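Local coordinates for protein ComZ (Thermus thermophilus, PDB 6QVI) that probably acts as a minor pilin at the tip of the competence pilus, where it is thought to receive DNA for natural transformation, at residues T126-N131 / K515-V520; G228-K233 / G252-N257; K235-G240 / V260-M265; V460-V465 / C486-K491. All coordinates share one frame; numbering follows the deposited sequence.

Contact 1 lies in the pseudopilin-like domain, where a strand that precedes the beta-solenoid domain pairs with the strand that follows it; contacts 2, 3 and 4 all fall within that 383-residue excursion. Contacts 2 and 3 form one neighbourhood, their centres about 12 Å apart: their segments alternate along the chain, and the disulfide C254 SG to C261 SG (2.1 Å) joins them, with P230 and K233 packing on C261. Contact 4 touches neither: its nearest atoms are about 7 Å from contact 2 (centres about 24 Å), and its centre lies about 44 Å from that of contact 1, across the chain's centre. None of the four is tied to a known ligand site or locates DNA binding.

Contact 1: residues T126-N131 / K515-V520; sequences TFRISN and KPVFQV
The closing edge of the pseudopilin-like sheet is an antiparallel ladder in which F127 to S130 pair with V520 back to V517. The evidence is geometric: the strand axes approach to 4.6 Å and run at 176° to each other. R128 with Q519 and S130 with V517 are the hydrogen-bonded pairs, each exchanging two backbone bonds; R128 N to Q519 O, for example, spans 2.9 Å. Beyond the last pair the hydroxyl takes over, S130 OG donating to K515 O at 2.8 Å, almost in line with that carbonyl.

F127, I129, F518 and V520 project from one face. F518 holds its CG anti to the backbone N (chi1 -178°), which sets the ring between two partners on the facing strand: CE1 lies 3.6 Å from I129 CD1, and CZ lies 3.6 Å from F127 CD2. The two phenylalanine planes are inclined at 34°, an oblique pairing. V520 CG2 touches F127 CE2 at 3.7 Å from alongside. On the other face V517 CG1 meets R128 CG at 3.5 Å, the two chains crossing.

Helix 12-40 packs on the face bearing the phenylalanines, F33 meeting F518 edge-to-face, while strand 107-115 flanks strand 120-130 on its other edge, with L110 against F127.

Contact 2: residues G228-K233 / G252-N257; sequences GEPNNK and GVCRNN
P230 presses its ring against C254 and N256, and the contact is one of van der Waals packing. The ring, puckered C-gamma exo, puts CG foremost: it stands 3.3 Å from C254 O and 3.7 Å from N256 CA, so it rests on the backbone as much as on side chains. CD faces the N256 carboxamide, 3.8 Å from OD1, the two side groups passing obliquely.

Whereas C254 O and N256 meet the ring at CG and CD, the sulfur approaches the proline on its backbone side. With its SG anti to the backbone N (chi1 175°), C254 brings that atom within 3.7 Å of P230 CA, and from there it bonds to C261. K233 reaches the same sulfur more loosely: its chain stays extended through chi3, and CD lies 4.3 Å from C254 SG. Replacing the proline by an alanine would remove CG and CD and is likely to leave C254 O and N256 without their ring neighbour.

Within 228-233, E229 N bonds to N232 O (3.1 Å), linking the residues that flank P230 and N231. The arrangement is loop-on-loop packing at the surface of the beta-solenoid domain, between connections of short strands; the disulfide closes the 252-257 loop on C261 of the same connection.

Contact 3: residues K235-G240 / V260-M265; sequences KGVFVG and VCTEAM
Backbone pairing between V237 and M265 sets the geometry of this contact. They form a parallel bridge with CA atoms 4.7 Å apart, and V237 N donates to A264 O at 2.8 Å, a bent bond with 138° at the hydrogen. Weaker CH...O contacts flank it, G236 CA to A264 O at 3.1 Å and M265 CA to V237 O at 3.4 Å. G236 has a phi of 115°, at which a CB would jam against the carbonyl O of K235; it would also collide with F238 CE1.

A side-chain hydrogen bond adds a second donor to the A264 carbonyl. A chi1 of -175° swings T262 OG1 back to A264 O, which it approaches from above the carbonyl plane, on the face opposite to V237 N. The carbonyl thus has two donors, though the threonine bond, modelled at 2.5 Å, is too short to weigh at this resolution.

Van der Waals packing follows. V237 CG2 lies across T262 OG1 and CB, 3.7 Å from T262 CB, the two side chains meeting at nearly a right angle. The apolar pair is F238 with A264: CE2 comes within 3.8 Å of A264 CB, which lies obliquely to the ring.

Electrostatics are loose. K235 and E263 run alongside each other, yet K235 NZ and E263 OE2 remain 5.5 Å apart, too far for a salt bridge though probably mildly attractive.

Strand 237-239 also pairs in parallel with strand 212-214, so the bridge to M265 continues the coil-upon-coil parallel stacking that defines a beta-solenoid.

Contact 4: residues V460-V465 / C486-K491; sequences VVKGNV and CNASQK
K462 and G463 occupy the two central positions of a type II beta turn from V461 to N464, and the NH of the turn's central peptide is directed at K491 O. G463, with a phi of 101°, takes the position where a side chain would jam against the preceding carbonyl; N464 N closes the turn on V461 O at 3.3 Å. Across the contact G463 N donates to K491 O at 3.2 Å, a fairly long bond, and K462 CA lies 3.6 Å from the same oxygen. K491 O therefore sits against the turn through both residues.

The side-chain part belongs to K462 and Q490, whose chains cross at about a right angle. K462 lays its methylenes over the root of the glutamine, CE coming within 3.4 Å of Q490 CB, and then ends at the amide: NZ donates to Q490 OE1 at 2.6 Å. The glutamine places that oxygen by sending CG anti to its carbonyl carbon (chi1 -74°) and staying extended at chi2. The ammonium approaches well off the C=O direction, at 113°, and tilted from the carbonyl plane. A leucine in place of K462 would probably leave Q490 OE1 without its charged donor and the amide freer to turn.

Strand 457-461 enters the turn and strand 465-467 leaves it, while the 486-491 loop, tethered by the C476-C486 disulfide, leads into strand 491-496, which pairs in parallel with 465-467. N464 ND2 bonds to G445 O on the preceding coil. A tight turn between strands, stacked between successive coils, is the corner of a beta-solenoid.

Contact 1: residues T126-N131 / K515-V520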
loop_
_atom_site.group_PDB
_atom_site.type_symbol
_atom_site.label_atom_id
_atom_site.label_comp_id
_atom_site.label_asym_id
_atom_site.label_seq_id
_atom_site.Cartn_x
_atom_site.Cartn_y
_atom_site.Cartn_z
ATOM N N THR A 126 -1.013 -9.554 29.422
ATOM C CA THR A 126 -1.920 -8.871 28.524
ATOM C C THR A 126 -1.127 -7.960 27.594
ATOM O O THR A 126 -0.371 -7.091 28.056
ATOM C CB THR A 126 -2.917 -8.013 29.282
ATOM O OG1 THR A 126 -3.764 -8.857 30.059
ATOM C CG2 THR A 126 -3.762 -7.219 28.279
ATOM N N PHE A 127 -1.384 -8.099 26.296
ATOM C CA PHE A 127 -0.749 -7.282 25.280
ATOM C C PHE A 127 -1.774 -6.430 24.558
ATOM O O PHE A 127 -2.942 -6.793 24.438
ATOM C CB PHE A 127 -0.020 -8.121 24.254
ATOM C CG PHE A 127 0.814 -9.162 24.826
ATOM C CD1 PHE A 127 0.262 -10.364 25.220
ATOM C CD2 PHE A 127 2.174 -8.952 24.973
ATOM C CE1 PHE A 127 1.054 -11.355 25.755
ATOM C CE2 PHE A 127 2.963 -9.938 25.525
ATOM C CZ PHE A 127 2.400 -11.143 25.905
ATOM N N ARG A 128 -1.275 -5.414 23.895
ATOM C CA ARG A 128 -2.077 -4.607 23.018
ATOM C C ARG A 128 -1.283 -4.763 21.751
ATOM O O ARG A 128 -0.135 -4.452 21.717
ATOM C CB ARG A 128 -2.105 -3.178 23.462
ATOM C CG ARG A 128 -1.997 -2.211 22.316
ATOM C CD ARG A 128 -3.077 -1.165 22.376
ATOM N NE ARG A 128 -3.186 -0.574 23.691
ATOM C CZ ARG A 128 -4.341 -0.259 24.246
ATOM N NH1 ARG A 128 -5.465 -0.485 23.582
ATOM N NH2 ARG A 128 -4.370 0.274 25.456
ATOM N N ILE A 129 -1.903 -5.282 20.718
ATOM C CA ILE A 129 -1.233 -5.570 19.459
ATOM C C ILE A 129 -2.033 -4.974 18.319
ATOM O O ILE A 129 -3.217 -5.291 18.151
ATOM C CB ILE A 129 -1.046 -7.072 19.209
ATOM C CG1 ILE A 129 -0.407 -7.739 20.434
ATOM C CG2 ILE A 129 -0.237 -7.307 17.927
ATOM C CD1 ILE A 129 -0.238 -9.212 20.211
ATOM N N SER A 130 -1.375 -4.138 17.503
ATOM C CA SER A 130 -1.999 -3.601 16.303
ATOM C C SER A 130 -0.977 -3.607 15.178
ATOM O O SER A 130 0.209 -3.341 15.410
ATOM C CB SER A 130 -2.572 -2.208 16.585
ATOM O OG SER A 130 -1.548 -1.262 16.832
ATOM N N ASN A 131 -1.418 -3.987 13.979
ATOM C CA ASN A 131 -0.527 -4.028 12.821
ATOM C C ASN A 131 -0.584 -2.745 11.980
ATOM O O ASN A 131 -1.500 -1.924 12.084
ATOM C CB ASN A 131 -0.870 -5.245 11.954
ATOM C CG ASN A 131 -0.350 -6.556 12.556
ATOM O OD1 ASN A 131 0.845 -6.858 12.469
ATOM N ND2 ASN A 131 -1.250 -7.328 13.199
ATOM N N LYS A 515 -1.096 2.343 13.307
ATOM C CA LYS A 515 0.263 2.362 13.851
ATOM C C LYS A 515 0.666 0.976 14.372
ATOM O O LYS A 515 -0.170 0.251 14.900
ATOM C CB LYS A 515 0.378 3.407 14.966
ATOM C CG LYS A 515 1.208 4.624 14.536
ATOM C CD LYS A 515 1.180 5.762 15.543
ATOM C CE LYS A 515 2.468 6.591 15.452
ATOM N NZ LYS A 515 2.714 7.416 16.665
ATOM N N PRO A 516 1.921 0.563 14.179
ATOM C CA PRO A 516 2.366 -0.747 14.687
ATOM C C PRO A 516 2.661 -0.730 16.188
ATOM O O PRO A 516 3.461 0.075 16.671
ATOM C CB PRO A 516 3.622 -1.031 13.858
ATOM C CG PRO A 516 4.176 0.374 13.503
ATOM C CD PRO A 516 2.961 1.264 13.394
ATOM N N VAL A 517 2.016 -1.632 16.935
ATOM C CA VAL A 517 2.193 -1.699 18.382
ATOM C C VAL A 517 2.204 -3.161 18.824
ATOM O O VAL A 517 1.393 -3.976 18.359
ATOM C CB VAL A 517 1.101 -0.886 19.120
ATOM C CG1 VAL A 517 0.943 -1.358 20.552
ATOM C CG2 VAL A 517 1.464 0.578 19.111
ATOM N N PHE A 518 3.179 -3.501 19.670
ATOM C CA PHE A 518 3.221 -4.760 20.421
ATOM C C PHE A 518 3.645 -4.366 21.838
ATOM O O PHE A 518 4.841 -4.308 22.143
ATOM C CB PHE A 518 4.163 -5.789 19.775
ATOM C CG PHE A 518 4.169 -7.072 20.496
ATOM C CD1 PHE A 518 3.254 -8.077 20.190
ATOM C CD2 PHE A 518 5.044 -7.249 21.570
ATOM C CE1 PHE A 518 3.252 -9.282 20.920
ATOM C CE2 PHE A 518 5.041 -8.428 22.318
ATOM C CZ PHE A 518 4.138 -9.442 22.003
ATOM N N GLN A 519 2.676 -4.099 22.704
ATOM C CA GLN A 519 3.009 -3.544 24.002
ATOM C C GLN A 519 2.413 -4.374 25.144
ATOM O O GLN A 519 1.246 -4.771 25.089
ATOM C CB GLN A 519 2.580 -2.075 24.080
ATOM C CG GLN A 519 2.389 -1.621 25.498
ATOM C CD GLN A 519 2.732 -0.168 25.677
ATOM O OE1 GLN A 519 3.924 0.187 25.683
ATOM N NE2 GLN A 519 1.732 0.660 25.920
ATOM N N VAL A 520 3.202 -4.573 26.206
ATOM C CA VAL A 520 2.760 -5.341 27.370
ATOM C C VAL A 520 2.018 -4.411 28.314
ATOM O O VAL A 520 2.607 -3.458 28.834
ATOM C CB VAL A 520 3.938 -5.988 28.124
ATOM C CG1 VAL A 520 3.425 -6.558 29.437
ATOM C CG2 VAL A 520 4.579 -7.095 27.323
#

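Contact 2: residues G228-K233 / G252-N257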
loop_
_atom_site.group_PDB
_atom_site.type_symbol
_atom_site.label_atom_id
_atom_site.label_comp_id
_atom_site.label_asym_id
_atom_site.label_seq_id
_atom_site.Cartn_x
_atom_site.Cartn_y
_atom_site.Cartn_z
ATOM N N GLY A 228 -17.990 -5.587 -5.990
ATOM C CA GLY A 228 -17.805 -7.006 -5.830
ATOM C C GLY A 228 -18.793 -7.758 -6.697
ATOM O O GLY A 228 -19.766 -7.209 -7.224
ATOM N N GLU A 229 -18.549 -9.055 -6.822
ATOM C CA GLU A 229 -19.397 -9.960 -7.566
ATOM C C GLU A 229 -19.947 -11.018 -6.623
ATOM O O GLU A 229 -19.304 -11.338 -5.620
ATOM C CB GLU A 229 -18.629 -10.638 -8.707
ATOM C CG GLU A 229 -18.424 -9.758 -9.925
ATOM C CD GLU A 229 -17.441 -10.347 -10.917
ATOM O OE1 GLU A 229 -16.366 -10.810 -10.478
ATOM O OE2 GLU A 229 -17.762 -10.378 -12.129
ATOM N N PRO A 230 -21.135 -11.575 -6.913
ATOM C CA PRO A 230 -21.664 -12.644 -6.057
ATOM C C PRO A 230 -20.638 -13.723 -5.764
ATOM O O PRO A 230 -20.509 -14.153 -4.607
ATOM C CB PRO A 230 -22.834 -13.176 -6.892
ATOM C CG PRO A 230 -23.306 -11.985 -7.658
ATOM C CD PRO A 230 -22.079 -11.230 -7.993
ATOM N N ASN A 231 -19.873 -14.129 -6.783
ATOM C CA ASN A 231 -18.818 -15.132 -6.670
ATOM C C ASN A 231 -17.655 -14.608 -5.831
ATOM O O ASN A 231 -17.464 -15.019 -4.683
ATOM C CB ASN A 231 -18.368 -15.538 -8.090
ATOM C CG ASN A 231 -17.186 -16.516 -8.114
ATOM O OD1 ASN A 231 -16.261 -16.441 -7.300
ATOM N ND2 ASN A 231 -17.207 -17.427 -9.089
ATOM N N ASN A 232 -16.863 -13.715 -6.394
ATOM C CA ASN A 232 -15.704 -13.155 -5.709
ATOM C C ASN A 232 -16.016 -11.708 -5.344
ATOM O O ASN A 232 -16.042 -10.837 -6.222
ATOM C CB ASN A 232 -14.472 -13.273 -6.603
ATOM C CG ASN A 232 -13.213 -12.871 -5.898
ATOM O OD1 ASN A 232 -13.246 -12.461 -4.735
ATOM N ND2 ASN A 232 -12.079 -13.065 -6.562
ATOM N N LYS A 233 -16.244 -11.438 -4.060
ATOM C CA LYS A 233 -16.706 -10.108 -3.700
ATOM C C LYS A 233 -15.843 -9.464 -2.622
ATOM O O LYS A 233 -15.062 -10.105 -1.913
ATOM C CB LYS A 233 -18.152 -10.109 -3.229
ATOM C CG LYS A 233 -18.370 -10.551 -1.798
ATOM C CD LYS A 233 -19.859 -10.867 -1.627
ATOM C CE LYS A 233 -20.274 -11.290 -0.234
ATOM N NZ LYS A 233 -19.532 -12.451 0.330
ATOM N N GLY A 252 -27.225 -4.371 0.281
ATOM C CA GLY A 252 -27.754 -5.682 0.613
ATOM C C GLY A 252 -28.126 -6.541 -0.575
ATOM O O GLY A 252 -28.201 -7.770 -0.436
ATOM N N VAL A 253 -28.401 -5.936 -1.731
ATOM C CA VAL A 253 -28.544 -6.694 -2.968
ATOM C C VAL A 253 -27.177 -7.180 -3.418
ATOM O O VAL A 253 -26.191 -6.427 -3.385
ATOM C CB VAL A 253 -29.201 -5.830 -4.053
ATOM C CG1 VAL A 253 -29.596 -6.687 -5.239
ATOM C CG2 VAL A 253 -30.403 -5.096 -3.467
ATOM N N CYS A 254 -27.102 -8.445 -3.823
ATOM C CA CYS A 254 -25.863 -9.014 -4.336
ATOM C C CYS A 254 -26.175 -9.974 -5.481
ATOM O O CYS A 254 -25.696 -11.108 -5.543
ATOM C CB CYS A 254 -25.070 -9.673 -3.216
ATOM S SG CYS A 254 -23.582 -10.521 -3.763
ATOM N N ARG A 255 -27.012 -9.514 -6.403
ATOM C CA ARG A 255 -27.269 -10.253 -7.627
ATOM C C ARG A 255 -26.220 -9.862 -8.670
ATOM O O ARG A 255 -25.477 -8.891 -8.510
ATOM C CB ARG A 255 -28.705 -10.011 -8.114
ATOM C CG ARG A 255 -28.869 -8.914 -9.162
ATOM C CD ARG A 255 -30.331 -8.585 -9.359
ATOM N NE ARG A 255 -31.039 -8.585 -8.088
ATOM C CZ ARG A 255 -32.286 -8.157 -7.931
ATOM N NH1 ARG A 255 -32.977 -7.703 -8.966
ATOM N NH2 ARG A 255 -32.844 -8.185 -6.731
ATOM N N ASN A 256 -26.144 -10.650 -9.736
ATOM C CA ASN A 256 -25.012 -10.552 -10.650
ATOM C C ASN A 256 -25.090 -9.299 -11.521
ATOM O O ASN A 256 -26.105 -9.063 -12.192
ATOM C CB ASN A 256 -24.932 -11.806 -11.509
ATOM C CG ASN A 256 -23.556 -12.410 -11.492
ATOM O OD1 ASN A 256 -22.567 -11.716 -11.741
ATOM N ND2 ASN A 256 -23.472 -13.700 -11.170
ATOM N N ASN A 257 -24.015 -8.504 -11.508
ATOM C CA ASN A 257 -23.976 -7.269 -12.259
ATOM C C ASN A 257 -24.928 -6.250 -11.585
ATOM O O ASN A 257 -25.587 -5.429 -12.217
ATOM C CB ASN A 257 -24.253 -7.557 -13.749
ATOM C CG ASN A 257 -24.683 -6.357 -14.600
ATOM O OD1 ASN A 257 -25.887 -6.187 -14.810
ATOM N ND2 ASN A 257 -23.740 -5.494 -15.011
#

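Contact 3: residues K235-G240 / V260-M265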
loop_
_atom_site.group_PDB
_atom_site.type_symbol
_atom_site.label_atom_id
_atom_site.label_comp_id
_atom_site.label_asym_id
_atom_site.label_seq_id
_atom_site.Cartn_x
_atom_site.Cartn_y
_atom_site.Cartn_z
ATOM N N LYS A 235 -14.009 -7.446 0.314
ATOM C CA LYS A 235 -13.790 -7.815 1.716
ATOM C C LYS A 235 -14.128 -6.653 2.643
ATOM O O LYS A 235 -13.335 -6.247 3.478
ATOM C CB LYS A 235 -12.331 -8.246 1.914
ATOM C CG LYS A 235 -11.980 -9.624 1.411
ATOM C CD LYS A 235 -10.686 -10.138 2.037
ATOM C CE LYS A 235 -10.311 -9.241 3.176
ATOM N NZ LYS A 235 -9.276 -9.988 3.959
ATOM N N GLY A 236 -15.354 -6.147 2.540
ATOM C CA GLY A 236 -15.752 -5.071 3.430
ATOM C C GLY A 236 -16.041 -3.731 2.760
ATOM O O GLY A 236 -15.422 -3.348 1.768
ATOM N N VAL A 237 -17.009 -3.021 3.326
ATOM C CA VAL A 237 -17.418 -1.699 2.867
ATOM C C VAL A 237 -17.546 -0.861 4.137
ATOM O O VAL A 237 -18.539 -0.955 4.862
ATOM C CB VAL A 237 -18.725 -1.723 2.072
ATOM C CG1 VAL A 237 -19.147 -0.307 1.710
ATOM C CG2 VAL A 237 -18.600 -2.621 0.847
ATOM N N PHE A 238 -16.494 -0.136 4.470
ATOM C CA PHE A 238 -16.407 0.671 5.686
ATOM C C PHE A 238 -16.507 2.165 5.374
ATOM O O PHE A 238 -15.510 2.803 5.012
ATOM C CB PHE A 238 -15.110 0.311 6.391
ATOM C CG PHE A 238 -14.902 -1.159 6.488
ATOM C CD1 PHE A 238 -13.896 -1.785 5.775
ATOM C CD2 PHE A 238 -15.776 -1.933 7.267
ATOM C CE1 PHE A 238 -13.724 -3.160 5.872
ATOM C CE2 PHE A 238 -15.617 -3.310 7.378
ATOM C CZ PHE A 238 -14.592 -3.930 6.681
ATOM N N VAL A 239 -17.685 2.753 5.609
ATOM C CA VAL A 239 -17.945 4.121 5.164
ATOM C C VAL A 239 -18.436 4.980 6.315
ATOM O O VAL A 239 -19.470 4.670 6.920
ATOM C CB VAL A 239 -18.974 4.152 4.014
ATOM C CG1 VAL A 239 -19.447 5.588 3.735
ATOM C CG2 VAL A 239 -18.395 3.523 2.772
ATOM N N GLY A 240 -17.751 6.098 6.556
ATOM C CA GLY A 240 -18.242 7.157 7.436
ATOM C C GLY A 240 -18.538 6.706 8.867
ATOM O O GLY A 240 -17.820 5.903 9.468
ATOM N N VAL A 260 -24.281 -4.318 -3.878
ATOM C CA VAL A 260 -23.044 -4.394 -3.124
ATOM C C VAL A 260 -22.919 -5.824 -2.593
ATOM O O VAL A 260 -23.772 -6.315 -1.841
ATOM C CB VAL A 260 -22.949 -3.298 -2.042
ATOM C CG1 VAL A 260 -23.058 -1.935 -2.682
ATOM C CG2 VAL A 260 -24.015 -3.398 -0.974
ATOM N N CYS A 261 -21.911 -6.540 -3.092
ATOM C CA CYS A 261 -21.539 -7.870 -2.630
ATOM C C CYS A 261 -20.414 -7.702 -1.616
ATOM O O CYS A 261 -19.252 -7.489 -1.979
ATOM C CB CYS A 261 -21.124 -8.726 -3.814
ATOM S SG CYS A 261 -22.491 -9.126 -4.856
ATOM N N THR A 262 -20.757 -7.792 -0.338
ATOM C CA THR A 262 -19.753 -7.510 0.662
ATOM C C THR A 262 -19.869 -8.534 1.773
ATOM O O THR A 262 -20.944 -9.058 2.062
ATOM C CB THR A 262 -19.847 -6.065 1.216
ATOM O OG1 THR A 262 -18.746 -5.814 2.110
ATOM C CG2 THR A 262 -21.181 -5.801 1.949
ATOM N N GLU A 263 -18.722 -8.806 2.377
ATOM C CA GLU A 263 -18.640 -9.613 3.577
ATOM C C GLU A 263 -19.018 -8.792 4.795
ATOM O O GLU A 263 -19.860 -9.202 5.599
ATOM C CB GLU A 263 -17.214 -10.125 3.725
ATOM C CG GLU A 263 -16.766 -11.063 2.622
ATOM C CD GLU A 263 -15.359 -11.597 2.860
ATOM O OE1 GLU A 263 -14.960 -12.559 2.165
ATOM O OE2 GLU A 263 -14.657 -11.056 3.746
ATOM N N ALA A 264 -18.401 -7.631 4.952
ATOM C CA ALA A 264 -18.668 -6.758 6.076
ATOM C C ALA A 264 -19.123 -5.397 5.572
ATOM O O ALA A 264 -18.708 -4.939 4.504
ATOM C CB ALA A 264 -17.420 -6.604 6.952
ATOM N N MET A 265 -19.936 -4.729 6.383
ATOM C CA MET A 265 -20.488 -3.440 5.990
ATOM C C MET A 265 -20.777 -2.625 7.246
ATOM O O MET A 265 -21.770 -2.880 7.930
ATOM C CB MET A 265 -21.747 -3.630 5.168
ATOM C CG MET A 265 -22.457 -2.336 4.950
ATOM S SD MET A 265 -23.549 -2.256 3.530
ATOM C CE MET A 265 -25.028 -1.671 4.397
#

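Contact 4: residues V460-V465 / C486-K491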
loop_
_atom_site.group_PDB
_atom_site.type_symbol
_atom_site.label_atom_id
_atom_site.label_comp_id
_atom_site.label_asym_id
_atom_site.label_seq_id
_atom_site.Cartn_x
_atom_site.Cartn_y
_atom_site.Cartn_z
ATOM N N VAL A 460 -7.738 10.187 -17.273
ATOM C CA VAL A 460 -7.530 9.039 -18.102
ATOM C C VAL A 460 -8.664 9.002 -19.107
ATOM O O VAL A 460 -9.721 9.532 -18.879
ATOM C CB VAL A 460 -7.488 7.800 -17.242
ATOM C CG1 VAL A 460 -8.834 7.556 -16.636
ATOM C CG2 VAL A 460 -6.971 6.606 -17.988
ATOM N N VAL A 461 -8.403 8.421 -20.252
ATOM C CA VAL A 461 -9.362 8.326 -21.338
ATOM C C VAL A 461 -10.063 6.971 -21.294
ATOM O O VAL A 461 -9.458 5.955 -20.917
ATOM C CB VAL A 461 -8.622 8.539 -22.666
ATOM C CG1 VAL A 461 -8.393 10.040 -22.928
ATOM C CG2 VAL A 461 -7.272 7.871 -22.527
ATOM N N LYS A 462 -11.345 6.950 -21.667
ATOM C CA LYS A 462 -12.065 5.689 -21.828
ATOM C C LYS A 462 -11.240 4.692 -22.639
ATOM O O LYS A 462 -10.669 5.040 -23.672
ATOM C CB LYS A 462 -13.396 5.931 -22.553
ATOM C CG LYS A 462 -14.055 7.275 -22.306
ATOM C CD LYS A 462 -15.113 7.586 -23.404
ATOM C CE LYS A 462 -16.377 8.262 -22.820
ATOM N NZ LYS A 462 -17.619 7.994 -23.595
ATOM N N GLY A 463 -11.162 3.458 -22.166
ATOM C CA GLY A 463 -10.524 2.391 -22.919
ATOM C C GLY A 463 -9.124 2.048 -22.481
ATOM O O GLY A 463 -8.637 0.951 -22.796
ATOM N N ASN A 464 -8.462 2.968 -21.808
ATOM C CA ASN A 464 -7.092 2.794 -21.372
ATOM C C ASN A 464 -7.083 2.269 -19.957
ATOM O O ASN A 464 -7.959 2.596 -19.152
ATOM C CB ASN A 464 -6.375 4.143 -21.483
ATOM C CG ASN A 464 -6.540 4.727 -22.888
ATOM O OD1 ASN A 464 -7.656 4.981 -23.312
ATOM N ND2 ASN A 464 -5.457 4.988 -23.562
ATOM N N VAL A 465 -6.101 1.439 -19.663
ATOM C CA VAL A 465 -6.011 0.776 -18.376
ATOM C C VAL A 465 -4.651 1.076 -17.759
ATOM O O VAL A 465 -3.628 1.113 -18.450
ATOM C CB VAL A 465 -6.314 -0.743 -18.508
ATOM C CG1 VAL A 465 -5.359 -1.424 -19.434
ATOM C CG2 VAL A 465 -6.306 -1.434 -17.151
ATOM N N CYS A 486 -14.436 16.456 -17.206
ATOM C CA CYS A 486 -14.597 15.235 -16.465
ATOM C C CYS A 486 -15.858 14.461 -16.687
ATOM O O CYS A 486 -15.873 13.277 -16.480
ATOM C CB CYS A 486 -14.467 15.543 -14.988
ATOM S SG CYS A 486 -12.750 15.655 -14.503
ATOM N N ASN A 487 -16.938 15.112 -17.072
ATOM C CA ASN A 487 -18.149 14.346 -17.255
ATOM C C ASN A 487 -17.995 13.327 -18.362
ATOM O O ASN A 487 -17.952 13.660 -19.530
ATOM C CB ASN A 487 -19.369 15.228 -17.473
ATOM C CG ASN A 487 -20.595 14.681 -16.778
ATOM O OD1 ASN A 487 -20.530 13.634 -16.145
ATOM N ND2 ASN A 487 -21.713 15.386 -16.885
ATOM N N ALA A 488 -17.823 12.082 -17.970
ATOM C CA ALA A 488 -17.699 11.009 -18.920
ATOM C C ALA A 488 -18.633 9.923 -18.474
ATOM O O ALA A 488 -19.005 9.829 -17.303
ATOM C CB ALA A 488 -16.290 10.498 -18.971
ATOM N N SER A 489 -19.028 9.097 -19.420
ATOM C CA SER A 489 -19.952 8.042 -19.126
ATOM C C SER A 489 -19.383 6.726 -19.540
ATOM O O SER A 489 -19.929 5.705 -19.184
ATOM C CB SER A 489 -21.272 8.308 -19.807
ATOM O OG SER A 489 -21.616 9.665 -19.649
ATOM N N GLN A 490 -18.322 6.718 -20.336
ATOM C CA GLN A 490 -17.730 5.419 -20.598
ATOM C C GLN A 490 -16.693 5.149 -19.546
ATOM O O GLN A 490 -16.366 5.975 -18.744
ATOM C CB GLN A 490 -17.249 5.115 -22.008
ATOM C CG GLN A 490 -18.344 4.842 -23.004
ATOM C CD GLN A 490 -17.838 4.866 -24.425
ATOM O OE1 GLN A 490 -17.853 5.908 -25.069
ATOM N NE2 GLN A 490 -17.376 3.725 -24.919
ATOM N N LYS A 491 -16.059 4.029 -19.684
ATOM C CA LYS A 491 -15.285 3.492 -18.582
ATOM C C LYS A 491 -13.805 3.451 -18.927
ATOM O O LYS A 491 -13.419 2.952 -19.993
ATOM C CB LYS A 491 -15.793 2.079 -18.256
ATOM C CG LYS A 491 -17.283 2.074 -17.871
ATOM C CD LYS A 491 -17.837 0.685 -17.513
ATOM C CE LYS A 491 -19.227 0.747 -16.851
ATOM N NZ LYS A 491 -19.660 -0.598 -16.356
#